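Lysin (Bacillus phage PBC5, PDB 6ILU) is the cell-wall-binding domain of a phage endolysin, of SH3b type, and probably directs the enzyme to the cell wall of its Bacillus host. Local coordinates at residues 47-61 and 69-81. Residues are numbered along the deposited sequence; the frame is centred on the assembly and turned at random.
Sequences KVFAGYWGGGDKDMI and WAYNKHFTIDWYK. With EDO (1,2-ethanediol), chain J; SO4 (sulfate ion), chain D.
Met60 puts its methyl CE over one face of the Tyr71 ring. Its CB sits 3.7 Å from Trp69 CE3, with Ala70 O also close. CG turns to the Tyr71 ring at CD1. SD lies obliquely to that ring, a Met-aromatic contact. The chain then bends at chi3 (88°), which brings CE over the ring centre, 3.8 Å from the Tyr71 centroid and 3° off the ring normal. Water 2 lies over the opposite face, toward the rim. The backbones here form the antiparallel hairpin of strands 60-62 and 69-71. Met60 and Tyr71 are a non-hydrogen-bonded pair. Ile61 and Ala70 are the hydrogen-bonded pair, with Ile61 N 2.8 Å from Ala70 O and Ala70 N 2.9 Å from Ile61 O. In this SH3b-type cell-wall-binding domain, the chain passes from the hairpin through the 3-10 turn 72-74 into strand 75-84. Asn72 N at that turn donates to Asp59 O. Ile61 reaches from the hairpin to strand 75-84. Its CD1 rests over one face of Phe75 and meets Ile77 CD1 tip to tip at 3.9 Å. Its CG2 touches Trp79 CH2. Trp53 and Trp79 approach from opposite directions, Trp53 CH2 coming 3.6 Å from Trp79 CH2, with the six-membered rings oblique at 43°. Trp53 NE1 is hydrogen-bonded to His115 O. Water 1 accepts from Lys73 N and donates to both Asp57 O and Asp59 O.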
ATOM      1  N   LYS A  47       4.155  10.221   0.389  1.00 22.43           N
ATOM      2  CA  LYS A  47       3.004   9.348   0.193  1.00 19.50           C
ATOM      3  C   LYS A  47       3.391   8.127  -0.659  1.00 22.81           C
ATOM      4  O   LYS A  47       4.170   8.234  -1.609  1.00 21.16           O
ATOM      5  CB  LYS A  47       1.840  10.104  -0.464  1.00 21.87           C
ATOM      6  CG  LYS A  47       0.520   9.263  -0.478  1.00 23.77           C
ATOM      7  CD  LYS A  47      -0.716  10.133  -0.844  1.00 28.23           C
ATOM      8  CE  LYS A  47      -0.936  11.228   0.193  1.00 33.12           C
ATOM      9  NZ  LYS A  47      -2.047  12.133  -0.227  1.00 38.93           N
ATOM     10  N   VAL A  48       2.902   6.957  -0.260  1.00 19.76           N
ATOM     11  CA  VAL A  48       3.126   5.711  -0.985  1.00 16.31           C
ATOM     12  C   VAL A  48       1.889   5.428  -1.849  1.00 17.69           C
ATOM     13  O   VAL A  48       0.747   5.441  -1.342  1.00 19.49           O
ATOM     14  CB  VAL A  48       3.309   4.553   0.003  1.00 19.25           C
ATOM     15  CG1 VAL A  48       3.422   3.236  -0.740  1.00 18.23           C
ATOM     16  CG2 VAL A  48       4.597   4.793   0.885  1.00 20.64           C
ATOM     17  N   PHE A  49       2.119   5.149  -3.132  1.00 17.11           N
ATOM     18  CA  PHE A  49       1.011   4.930  -4.046  1.00 18.62           C
ATOM     19  C   PHE A  49       0.772   3.468  -4.405  1.00 18.74           C
ATOM     20  O   PHE A  49      -0.359   3.130  -4.799  1.00 21.53           O
ATOM     21  CB  PHE A  49       1.220   5.776  -5.324  1.00 19.73           C
ATOM     22  CG  PHE A  49       1.154   7.236  -5.027  1.00 19.52           C
ATOM     23  CD1 PHE A  49       2.303   7.969  -4.848  1.00 18.49           C
ATOM     24  CD2 PHE A  49      -0.076   7.844  -4.801  1.00 21.38           C
ATOM     25  CE1 PHE A  49       2.228   9.311  -4.482  1.00 20.48           C
ATOM     26  CE2 PHE A  49      -0.172   9.203  -4.459  1.00 25.10           C
ATOM     27  CZ  PHE A  49       0.990   9.936  -4.279  1.00 23.60           C
ATOM     28  N   ALA A  50       1.783   2.627  -4.274  1.00 17.64           N
ATOM     29  CA  ALA A  50       1.670   1.211  -4.624  1.00 17.85           C
ATOM     30  C   ALA A  50       2.733   0.430  -3.911  1.00 18.81           C
ATOM     31  O   ALA A  50       3.767   0.985  -3.502  1.00 19.04           O
ATOM     32  CB  ALA A  50       1.798   0.980  -6.145  1.00 16.68           C
ATOM     33  N   GLY A  51       2.509  -0.869  -3.825  1.00 17.19           N
ATOM     34  CA  GLY A  51       3.457  -1.786  -3.202  1.00 17.69           C
ATOM     35  C   GLY A  51       3.764  -2.901  -4.190  1.00 17.97           C
ATOM     36  O   GLY A  51       2.900  -3.318  -5.007  1.00 17.89           O
ATOM     37  N   TYR A  52       5.030  -3.351  -4.165  1.00 16.39           N
ATOM     38  CA  TYR A  52       5.472  -4.544  -4.862  1.00 18.27           C
ATOM     39  C   TYR A  52       5.745  -5.537  -3.758  1.00 19.05           C
ATOM     40  O   TYR A  52       6.644  -5.300  -2.915  1.00 20.08           O
ATOM     41  CB  TYR A  52       6.748  -4.303  -5.663  1.00 18.90           C
ATOM     42  CG  TYR A  52       7.283  -5.591  -6.190  1.00 19.82           C
ATOM     43  CD1 TYR A  52       6.550  -6.342  -7.106  1.00 22.09           C
ATOM     44  CD2 TYR A  52       8.501  -6.104  -5.727  1.00 20.72           C
ATOM     45  CE1 TYR A  52       7.015  -7.571  -7.579  1.00 22.30           C
ATOM     46  CE2 TYR A  52       8.987  -7.332  -6.206  1.00 22.16           C
ATOM     47  CZ  TYR A  52       8.254  -8.032  -7.153  1.00 23.84           C
ATOM     48  OH  TYR A  52       8.716  -9.234  -7.650  1.00 25.14           O
ATOM     49  N   TRP A  53       4.982  -6.631  -3.721  1.00 18.43           N
ATOM     50  CA  TRP A  53       5.038  -7.579  -2.608  1.00 21.90           C
ATOM     51  C   TRP A  53       5.894  -8.763  -3.012  1.00 23.69           C
ATOM     52  O   TRP A  53       5.417  -9.862  -3.268  1.00 26.78           O
ATOM     53  CB  TRP A  53       3.582  -7.950  -2.209  1.00 19.24           C
ATOM     54  CG  TRP A  53       2.909  -6.676  -1.810  1.00 18.68           C
ATOM     55  CD1 TRP A  53       1.973  -5.936  -2.554  1.00 18.00           C
ATOM     56  CD2 TRP A  53       3.093  -5.960  -0.586  1.00 19.20           C
ATOM     57  NE1 TRP A  53       1.636  -4.797  -1.863  1.00 18.44           N
ATOM     58  CE2 TRP A  53       2.302  -4.789  -0.655  1.00 21.04           C
ATOM     59  CE3 TRP A  53       3.900  -6.167   0.551  1.00 22.13           C
ATOM     60  CZ2 TRP A  53       2.271  -3.850   0.378  1.00 22.07           C
ATOM     61  CZ3 TRP A  53       3.849  -5.256   1.580  1.00 23.92           C
ATOM     62  CH2 TRP A  53       3.042  -4.103   1.494  1.00 27.10           C
ATOM     63  N   GLY A  54       7.209  -8.530  -3.044  1.00 24.08           N
ATOM     64  CA  GLY A  54       8.141  -9.566  -3.466  1.00 28.03           C
ATOM     65  C   GLY A  54       8.562 -10.494  -2.351  1.00 30.15           C
ATOM     66  O   GLY A  54       9.180 -11.522  -2.592  1.00 36.13           O
ATOM     67  N   GLY A  55       8.245 -10.128  -1.120  1.00 25.65           N
ATOM     68  CA  GLY A  55       8.521 -10.980  -0.001  1.00 29.44           C
ATOM     69  C   GLY A  55       9.769 -10.469   0.674  1.00 34.53           C
ATOM     70  O   GLY A  55      10.860 -10.414   0.069  1.00 35.61           O
ATOM     71  N   GLY A  56       9.606 -10.076   1.927  1.00 35.44           N
ATOM     72  CA  GLY A  56      10.754  -9.757   2.746  1.00 36.33           C
ATOM     73  C   GLY A  56      11.527  -8.589   2.198  1.00 30.93           C
ATOM     74  O   GLY A  56      10.921  -7.567   1.865  1.00 28.31           O
ATOM     75  N   ASP A  57      12.847  -8.756   2.088  1.00 34.65           N
ATOM     76  CA  ASP A  57      13.739  -7.693   1.665  1.00 35.30           C
ATOM     77  C   ASP A  57      13.458  -7.217   0.274  1.00 31.76           C
ATOM     78  O   ASP A  57      13.922  -6.143  -0.114  1.00 35.09           O
ATOM     79  CB  ASP A  57      15.201  -8.152   1.749  1.00 44.71           C
ATOM     80  CG  ASP A  57      15.875  -7.718   3.029  1.00 58.49           C
ATOM     81  OD1 ASP A  57      15.168  -7.356   3.993  1.00 62.19           O
ATOM     82  OD2 ASP A  57      17.121  -7.755   3.092  1.00 67.83           O
ATOM     83  N   LYS A  58      12.715  -8.002  -0.510  1.00 30.12           N
ATOM     84  CA  LYS A  58      12.465  -7.628  -1.904  1.00 28.48           C
ATOM     85  C   LYS A  58      11.231  -6.750  -2.054  1.00 25.01           C
ATOM     86  O   LYS A  58      10.953  -6.272  -3.164  1.00 25.07           O
ATOM     87  CB  LYS A  58      12.290  -8.865  -2.807  1.00 29.04           C
ATOM     88  CG  LYS A  58      13.538  -9.752  -2.865  1.00 42.82           C
ATOM     89  CD  LYS A  58      13.360 -10.943  -3.779  1.00 46.89           C
ATOM     90  CE  LYS A  58      14.434 -12.010  -3.544  1.00 57.26           C
ATOM     91  NZ  LYS A  58      15.836 -11.510  -3.729  1.00 64.57           N
ATOM     92  N   ASP A  59      10.505  -6.516  -0.962  1.00 19.65           N
ATOM     93  CA  ASP A  59       9.360  -5.591  -1.007  1.00 20.12           C
ATOM     94  C   ASP A  59       9.806  -4.187  -1.396  1.00 19.06           C
ATOM     95  O   ASP A  59      10.831  -3.676  -0.866  1.00 20.68           O
ATOM     96  CB  ASP A  59       8.630  -5.495   0.345  1.00 21.06           C
ATOM     97  CG  ASP A  59       7.848  -6.743   0.705  1.00 26.14           C
ATOM     98  OD1 ASP A  59       7.568  -7.577  -0.161  1.00 26.67           O
ATOM     99  OD2 ASP A  59       7.493  -6.902   1.899  1.00 26.00           O
ATOM    100  N   MET A  60       9.013  -3.576  -2.294  1.00 18.81           N
ATOM    101  CA  MET A  60       9.225  -2.177  -2.686  1.00 19.68           C
ATOM    102  C   MET A  60       7.961  -1.330  -2.597  1.00 19.16           C
ATOM    103  O   MET A  60       6.815  -1.861  -2.679  1.00 19.42           O
ATOM    104  CB  MET A  60       9.791  -2.102  -4.125  1.00 18.43           C
ATOM    105  CG  MET A  60      11.120  -2.856  -4.209  1.00 19.48           C
ATOM    106  SD  MET A  60      11.967  -2.593  -5.754  1.00 21.77           S
ATOM    107  CE  MET A  60      12.928  -1.109  -5.373  1.00 21.06           C
ATOM    108  N   ILE A  61       8.142  -0.011  -2.444  1.00 18.74           N
ATOM    109  CA  ILE A  61       7.015   0.914  -2.409  1.00 16.42           C
ATOM    110  C   ILE A  61       7.240   1.960  -3.485  1.00 17.96           C
ATOM    111  O   ILE A  61       8.366   2.305  -3.789  1.00 18.59           O
ATOM    112  CB  ILE A  61       6.862   1.630  -1.047  1.00 16.53           C
ATOM    113  CG1 ILE A  61       8.232   2.096  -0.514  1.00 19.05           C
ATOM    114  CG2 ILE A  61       6.169   0.709  -0.004  1.00 17.62           C
ATOM    115  CD1 ILE A  61       8.098   3.051   0.707  1.00 20.11           C
ATOM    116  N   TRP A  69      10.236   3.653  -7.538  1.00 19.44           N
ATOM    117  CA  TRP A  69      10.226   2.527  -6.580  1.00 19.26           C
ATOM    118  C   TRP A  69      11.414   2.570  -5.630  1.00 19.82           C
ATOM    119  O   TRP A  69      12.526   2.941  -6.023  1.00 21.35           O
ATOM    120  CB  TRP A  69      10.275   1.176  -7.325  1.00 17.11           C
ATOM    121  CG  TRP A  69       9.014   0.867  -8.076  1.00 16.69           C
ATOM    122  CD1 TRP A  69       8.799   1.069  -9.387  1.00 19.99           C
ATOM    123  CD2 TRP A  69       7.813   0.310  -7.536  1.00 18.75           C
ATOM    124  NE1 TRP A  69       7.512   0.654  -9.742  1.00 20.04           N
ATOM    125  CE2 TRP A  69       6.905   0.179  -8.593  1.00 18.42           C
ATOM    126  CE3 TRP A  69       7.451  -0.133  -6.254  1.00 16.46           C
ATOM    127  CZ2 TRP A  69       5.615  -0.376  -8.419  1.00 18.67           C
ATOM    128  CZ3 TRP A  69       6.188  -0.662  -6.056  1.00 16.99           C
ATOM    129  CH2 TRP A  69       5.268  -0.769  -7.127  1.00 16.39           C
ATOM    130  N   ALA A  70      11.167   2.158  -4.380  1.00 20.48           N
ATOM    131  CA  ALA A  70      12.227   2.142  -3.380  1.00 20.48           C
ATOM    132  C   ALA A  70      12.015   0.939  -2.462  1.00 18.14           C
ATOM    133  O   ALA A  70      10.888   0.490  -2.269  1.00 19.41           O
ATOM    134  CB  ALA A  70      12.236   3.430  -2.559  1.00 25.77           C
ATOM    135  N   TYR A  71      13.083   0.440  -1.864  1.00 20.84           N
ATOM    136  CA  TYR A  71      12.890  -0.710  -0.963  1.00 19.91           C
ATOM    137  C   TYR A  71      12.223  -0.313   0.355  1.00 21.68           C
ATOM    138  O   TYR A  71      12.659   0.650   1.006  1.00 22.16           O
ATOM    139  CB  TYR A  71      14.233  -1.390  -0.673  1.00 19.68           C
ATOM    140  CG  TYR A  71      14.807  -2.132  -1.844  1.00 24.05           C
ATOM    141  CD1 TYR A  71      14.249  -3.330  -2.269  1.00 24.54           C
ATOM    142  CD2 TYR A  71      15.912  -1.644  -2.534  1.00 24.81           C
ATOM    143  CE1 TYR A  71      14.780  -4.035  -3.360  1.00 25.96           C
ATOM    144  CE2 TYR A  71      16.438  -2.348  -3.614  1.00 26.02           C
ATOM    145  CZ  TYR A  71      15.876  -3.542  -4.012  1.00 26.79           C
ATOM    146  OH  TYR A  71      16.439  -4.247  -5.051  1.00 28.76           O
ATOM    147  N   ASN A  72      11.202  -1.093   0.772  1.00 18.92           N
ATOM    148  CA  ASN A  72      10.542  -0.845   2.058  1.00 20.49           C
ATOM    149  C   ASN A  72      11.522  -0.748   3.200  1.00 22.06           C
ATOM    150  O   ASN A  72      11.290   0.005   4.141  1.00 21.78           O
ATOM    151  CB  ASN A  72       9.531  -1.952   2.417  1.00 21.10           C
ATOM    152  CG  ASN A  72       8.382  -2.037   1.429  1.00 21.89           C
ATOM    153  OD1 ASN A  72       8.548  -1.747   0.236  1.00 19.51           O
ATOM    154  ND2 ASN A  72       7.206  -2.424   1.925  1.00 23.43           N
ATOM    155  N   LYS A  73      12.594  -1.545   3.146  1.00 23.65           N
ATOM    156  CA  LYS A  73      13.508  -1.664   4.283  1.00 24.10           C
ATOM    157  C   LYS A  73      14.240  -0.335   4.582  1.00 22.81           C
ATOM    158  O   LYS A  73      14.795  -0.186   5.676  1.00 24.37           O
ATOM    159  CB  LYS A  73      14.534  -2.792   4.025  1.00 25.02           C
ATOM    160  CG  LYS A  73      15.466  -2.524   2.879  1.00 30.15           C
ATOM    161  CD  LYS A  73      16.312  -3.742   2.557  1.00 36.08           C
ATOM    162  CE  LYS A  73      17.129  -3.471   1.300  1.00 41.55           C
ATOM    163  NZ  LYS A  73      18.172  -4.523   1.041  1.00 44.98           N
ATOM    164  N   HIS A  74      14.189   0.615   3.649  1.00 22.02           N
ATOM    165  CA  HIS A  74      14.863   1.895   3.860  1.00 24.52           C
ATOM    166  C   HIS A  74      13.936   2.909   4.517  1.00 24.44           C
ATOM    167  O   HIS A  74      14.331   4.048   4.684  1.00 23.66           O
ATOM    168  CB  HIS A  74      15.389   2.465   2.516  1.00 22.70           C
ATOM    169  CG  HIS A  74      16.444   1.610   1.878  1.00 28.12           C
ATOM    170  ND1 HIS A  74      17.384   0.908   2.606  1.00 32.30           N
ATOM    171  CD2 HIS A  74      16.686   1.324   0.578  1.00 26.43           C
ATOM    172  CE1 HIS A  74      18.177   0.246   1.781  1.00 30.55           C
ATOM    173  NE2 HIS A  74      17.768   0.475   0.541  1.00 29.41           N
ATOM    174  N   PHE A  75      12.699   2.504   4.847  1.00 22.05           N
ATOM    175  CA  PHE A  75      11.704   3.441   5.421  1.00 22.52           C
ATOM    176  C   PHE A  75      10.996   2.902   6.643  1.00 23.91           C
ATOM    177  O   PHE A  75      10.949   1.691   6.827  1.00 25.69           O
ATOM    178  CB  PHE A  75      10.597   3.785   4.382  1.00 20.93           C
ATOM    179  CG  PHE A  75      11.132   4.398   3.111  1.00 21.67           C
ATOM    180  CD1 PHE A  75      11.194   5.770   2.981  1.00 22.45           C
ATOM    181  CD2 PHE A  75      11.646   3.597   2.105  1.00 21.68           C
ATOM    182  CE1 PHE A  75      11.721   6.363   1.821  1.00 24.40           C
ATOM    183  CE2 PHE A  75      12.210   4.153   0.975  1.00 24.62           C
ATOM    184  CZ  PHE A  75      12.220   5.549   0.816  1.00 24.60           C
ATOM    185  N   THR A  76      10.462   3.792   7.489  1.00 23.03           N
ATOM    186  CA  THR A  76       9.395   3.388   8.406  1.00 25.61           C
ATOM    187  C   THR A  76       8.098   3.804   7.709  1.00 26.63           C
ATOM    188  O   THR A  76       7.991   4.932   7.172  1.00 24.07           O
ATOM    189  CB  THR A  76       9.521   4.019   9.802  1.00 30.73           C
ATOM    190  OG1 THR A  76       9.638   5.428   9.674  1.00 33.34           O
ATOM    191  CG2 THR A  76      10.781   3.533  10.479  1.00 29.25           C
ATOM    192  N   ILE A  77       7.138   2.875   7.622  1.00 23.18           N
ATOM    193  CA  ILE A  77       5.939   3.115   6.779  1.00 21.73           C
ATOM    194  C   ILE A  77       4.715   3.044   7.664  1.00 25.32           C
ATOM    195  O   ILE A  77       4.559   2.074   8.429  1.00 24.83           O
ATOM    196  CB  ILE A  77       5.806   2.091   5.645  1.00 21.41           C
ATOM    197  CG1 ILE A  77       7.090   2.102   4.787  1.00 24.42           C
ATOM    198  CG2 ILE A  77       4.538   2.345   4.793  1.00 20.20           C
ATOM    199  CD1 ILE A  77       7.221   0.889   3.871  1.00 24.25           C
ATOM    200  N   ASP A  78       3.914   4.109   7.621  1.00 23.68           N
ATOM    201  CA  ASP A  78       2.637   4.149   8.315  1.00 23.84           C
ATOM    202  C   ASP A  78       1.594   3.806   7.261  1.00 22.95           C
ATOM    203  O   ASP A  78       1.209   4.664   6.441  1.00 22.64           O
ATOM    204  CB  ASP A  78       2.373   5.534   8.944  1.00 24.77           C
ATOM    205  CG  ASP A  78       3.334   5.875  10.084  1.00 34.16           C
ATOM    206  OD1 ASP A  78       3.709   4.977  10.891  1.00 32.42           O
ATOM    207  OD2 ASP A  78       3.675   7.078  10.188  1.00 35.34           O
ATOM    208  N   TRP A  79       1.181   2.539   7.230  1.00 22.43           N
ATOM    209  CA  TRP A  79       0.218   2.096   6.200  1.00 21.48           C
ATOM    210  C   TRP A  79      -1.155   2.673   6.499  1.00 22.36           C
ATOM    211  O   TRP A  79      -1.540   2.858   7.677  1.00 24.36           O
ATOM    212  CB  TRP A  79       0.158   0.574   6.163  1.00 19.72           C
ATOM    213  CG  TRP A  79       1.447  -0.048   5.800  1.00 23.29           C
ATOM    214  CD1 TRP A  79       2.351  -0.632   6.668  1.00 24.75           C
ATOM    215  CD2 TRP A  79       2.018  -0.164   4.497  1.00 20.50           C
ATOM    216  NE1 TRP A  79       3.437  -1.092   5.982  1.00 20.96           N
ATOM    217  CE2 TRP A  79       3.264  -0.826   4.640  1.00 21.88           C
ATOM    218  CE3 TRP A  79       1.624   0.253   3.216  1.00 23.98           C
ATOM    219  CZ2 TRP A  79       4.097  -1.091   3.565  1.00 20.89           C
ATOM    220  CZ3 TRP A  79       2.455  -0.030   2.137  1.00 23.19           C
ATOM    221  CH2 TRP A  79       3.684  -0.685   2.315  1.00 20.66           C
ATOM    222  N   TYR A  80      -1.881   3.006   5.441  1.00 20.65           N
ATOM    223  CA  TYR A  80      -3.286   3.322   5.611  1.00 21.86           C
ATOM    224  C   TYR A  80      -4.021   2.083   6.130  1.00 20.67           C
ATOM    225  O   TYR A  80      -3.693   0.950   5.785  1.00 21.20           O
ATOM    226  CB  TYR A  80      -3.886   3.809   4.296  1.00 20.58           C
ATOM    227  CG  TYR A  80      -3.409   5.186   3.878  1.00 20.94           C
ATOM    228  CD1 TYR A  80      -2.627   5.983   4.720  1.00 20.67           C
ATOM    229  CD2 TYR A  80      -3.776   5.697   2.626  1.00 21.45           C
ATOM    230  CE1 TYR A  80      -2.239   7.253   4.332  1.00 23.29           C
ATOM    231  CE2 TYR A  80      -3.384   6.932   2.231  1.00 22.05           C
ATOM    232  CZ  TYR A  80      -2.608   7.713   3.077  1.00 25.42           C
ATOM    233  OH  TYR A  80      -2.217   8.966   2.661  1.00 26.00           O
ATOM    234  N   LYS A  81      -4.998   2.321   7.006  1.00 21.40           N
ATOM    235  CA  LYS A  81      -5.746   1.264   7.681  1.00 21.07           C
ATOM    236  C   LYS A  81      -7.136   1.127   7.070  1.00 19.52           C
ATOM    237  O   LYS A  81      -7.857   2.131   6.857  1.00 22.24           O
ATOM    238  CB  LYS A  81      -5.866   1.565   9.192  1.00 24.05           C
ATOM    239  CG  LYS A  81      -4.507   1.830   9.815  1.00 24.09           C
ATOM    240  CD  LYS A  81      -3.740   0.544   9.945  1.00 25.98           C
ATOM    241  CE  LYS A  81      -2.346   0.814  10.518  1.00 28.57           C
ATOM    242  NZ  LYS A  81      -1.636  -0.447  10.785  1.00 28.77           N
TER
HETATM  243  C1  EDO J 408      -4.773   5.218  -5.376  1.00 38.46           C
HETATM  244  O1  EDO J 408      -4.200   6.519  -5.174  1.00 40.73           O
HETATM  245  C2  EDO J 408      -3.577   4.299  -5.577  1.00 40.71           C
HETATM  246  O2  EDO J 408      -2.781   4.411  -4.391  1.00 40.67           O
HETATM  247  S   SO4 D 402       2.063  -2.206  10.893  1.00 94.34           S
HETATM  248  O1  SO4 D 402       3.134  -1.868   9.951  1.00 93.76           O
HETATM  249  O2  SO4 D 402       2.645  -2.804  12.088  1.00 95.38           O
HETATM  250  O3  SO4 D 402       1.125  -3.143  10.291  1.00 93.95           O
HETATM  251  O4  SO4 D 402       1.334  -1.007  11.293  1.00 95.85           O
HETATM  252  O   HOH W   1      12.462  -4.005   1.236  1.00 22.97           O
HETATM  253  O   HOH W   2      16.820  -5.916  -0.920  1.00 42.69           O